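Local coordinates for mandelate racemase/muconate lactonizing enzyme (Polaromonas sp., PDB 2OG9), which is an enolase-superfamily enzyme that probably racemises mandelate or a related acid by abstracting the proton next to its carboxylate, at residues Val149-Thr154 with Arg176-Ile181. Residues are numbered along the deposited sequence; the frame is centred on the assembly and turned at random.
Sequences VRCYNT and RGIGGI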
loop_
_atom_site.group_PDB
_atom_site.type_symbol
_atom_site.label_atom_id
_atom_site.label_comp_id
_atom_site.label_asym_id
_atom_site.label_seq_id
_atom_site.Cartn_x
_atom_site.Cartn_y
_atom_site.Cartn_z
ATOM N N VAL A 149 4.953 -8.326 -39.293
ATOM C CA VAL A 149 5.149 -7.462 -38.130
ATOM C C VAL A 149 5.711 -6.080 -38.478
ATOM O O VAL A 149 6.613 -5.962 -39.309
ATOM C CB VAL A 149 6.117 -8.148 -37.130
ATOM C CG1 VAL A 149 6.339 -7.261 -35.915
ATOM C CG2 VAL A 149 5.551 -9.504 -36.704
ATOM N N ARG A 150 5.187 -5.037 -37.834
ATOM C CA ARG A 150 5.677 -3.682 -38.092
ATOM C C ARG A 150 7.183 -3.674 -37.858
ATOM O O ARG A 150 7.664 -4.254 -36.888
ATOM C CB ARG A 150 5.015 -2.664 -37.155
ATOM C CG ARG A 150 3.491 -2.634 -37.202
ATOM C CD ARG A 150 2.947 -1.330 -36.623
ATOM N NE ARG A 150 3.218 -0.190 -37.499
ATOM C CZ ARG A 150 2.736 1.038 -37.307
ATOM N NH1 ARG A 150 1.957 1.297 -36.265
ATOM N NH2 ARG A 150 3.017 2.010 -38.170
ATOM N N CYS A 151 7.933 -3.034 -38.748
ATOM C CA CYS A 151 9.377 -2.982 -38.593
ATOM C C CYS A 151 9.903 -1.561 -38.740
ATOM O O CYS A 151 9.227 -0.682 -39.286
ATOM C CB CYS A 151 10.070 -3.889 -39.622
ATOM S SG CYS A 151 9.885 -3.366 -41.357
ATOM N N TYR A 152 11.121 -1.353 -38.252
ATOM C CA TYR A 152 11.778 -0.058 -38.306
ATOM C C TYR A 152 13.272 -0.315 -38.370
ATOM O O TYR A 152 13.724 -1.430 -38.097
ATOM C CB TYR A 152 11.452 0.745 -37.045
ATOM C CG TYR A 152 11.976 0.119 -35.763
ATOM C CD1 TYR A 152 13.187 0.526 -35.208
ATOM C CD2 TYR A 152 11.260 -0.884 -35.112
ATOM C CE1 TYR A 152 13.677 -0.050 -34.032
ATOM C CE2 TYR A 152 11.741 -1.470 -33.934
ATOM C CZ TYR A 152 12.947 -1.048 -33.404
ATOM O OH TYR A 152 13.432 -1.629 -32.252
ATOM N N ASN A 153 14.036 0.706 -38.739
ATOM C CA ASN A 153 15.482 0.575 -38.805
ATOM C C ASN A 153 16.154 1.916 -38.516
ATOM O O ASN A 153 15.481 2.944 -38.408
ATOM C CB ASN A 153 15.906 0.013 -40.177
ATOM C CG ASN A 153 15.988 1.070 -41.272
ATOM O OD1 ASN A 153 15.418 2.156 -41.168
ATOM N ND2 ASN A 153 16.698 0.737 -42.348
ATOM N N THR A 154 17.475 1.898 -38.372
ATOM C CA THR A 154 18.244 3.110 -38.093
ATOM C C THR A 154 18.815 3.653 -39.396
ATOM O O THR A 154 19.348 4.764 -39.441
ATOM C CB THR A 154 19.427 2.817 -37.154
ATOM O OG1 THR A 154 20.388 2.004 -37.843
ATOM C CG2 THR A 154 18.952 2.075 -35.909
ATOM N N ARG A 176 12.282 1.273 -49.532
ATOM C CA ARG A 176 12.482 -0.167 -49.632
ATOM C C ARG A 176 11.445 -0.925 -48.797
ATOM O O ARG A 176 11.417 -2.154 -48.797
ATOM C CB ARG A 176 13.898 -0.549 -49.188
ATOM C CG ARG A 176 14.182 -0.271 -47.731
ATOM C CD ARG A 176 15.621 -0.587 -47.340
ATOM N NE ARG A 176 15.934 -2.011 -47.427
ATOM C CZ ARG A 176 16.993 -2.572 -46.856
ATOM N NH1 ARG A 176 17.840 -1.831 -46.152
ATOM N NH2 ARG A 176 17.210 -3.875 -46.990
ATOM N N GLY A 177 10.598 -0.192 -48.079
ATOM C CA GLY A 177 9.566 -0.846 -47.294
ATOM C C GLY A 177 9.639 -0.781 -45.777
ATOM O O GLY A 177 8.756 -1.316 -45.108
ATOM N N ILE A 178 10.671 -0.144 -45.226
ATOM C CA ILE A 178 10.796 -0.043 -43.772
ATOM C C ILE A 178 9.624 0.764 -43.221
ATOM O O ILE A 178 9.183 1.730 -43.841
ATOM C CB ILE A 178 12.132 0.625 -43.367
ATOM C CG1 ILE A 178 13.308 -0.258 -43.799
ATOM C CG2 ILE A 178 12.187 0.822 -41.856
ATOM C CD1 ILE A 178 13.386 -1.599 -43.072
ATOM N N GLY A 179 9.121 0.369 -42.054
ATOM C CA GLY A 179 7.978 1.060 -41.476
ATOM C C GLY A 179 8.253 2.145 -40.450
ATOM O O GLY A 179 7.317 2.750 -39.931
ATOM N N GLY A 180 9.523 2.395 -40.155
ATOM C CA GLY A 180 9.863 3.417 -39.181
ATOM C C GLY A 180 11.359 3.627 -39.078
ATOM O O GLY A 180 12.140 2.791 -39.536
ATOM N N ILE A 181 11.755 4.738 -38.459
ATOM C CA ILE A 181 13.165 5.086 -38.299
ATOM C C ILE A 181 13.548 5.344 -36.840
ATOM O O ILE A 181 12.923 6.160 -36.167
ATOM C CB ILE A 181 13.504 6.376 -39.102
ATOM C CG1 ILE A 181 13.183 6.179 -40.587
ATOM C CG2 ILE A 181 14.958 6.751 -38.897
ATOM C CD1 ILE A 181 14.013 5.112 -41.272
HETATM O O HOH W 1 4.740 2.147 -40.234
#
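Asn153 N donates to Gly180 O at 2.9 Å, the donor standing 36° above the carbonyl plane, and the same oxygen receives a CA-H...O contact from Tyr152 CA at 3.1 Å. One residue further on, Ile181 CA makes a CA-H...O contact with Asn153 O at 3.2 Å, and Asn153 and Ile181 form a single beta bridge. Cys151 O accepts a weak hydrogen bond from Gly179 N, with N-H...O at only 121°; a CB on Gly179 would collide with this carbonyl. Gly179 O is tied by a water to Arg150 NH2, at the edge of the guanidinium. The Asn153 side chain, with CG set between its own N and carbonyl carbon (chi1 82°), crosses Ile178 at about a right angle, CG lying 3.9 Å from Ile178 CG2, and runs alongside Ile181, whose CD1 is 3.3 Å from Asn153 OD1. Ser173 and Ser155 hold its amide at ND2 and OD1. Shortened to an alanine here, the side chain would probably leave both serines without their amide partner and open a gap beside the isoleucines. After helix 163-175, Gly177 closes a Schellman motif, and the chain turns past strand 148-152 into strand 181-184, the beta-alpha-beta course of the enolase superfamily's TIM-like barrel.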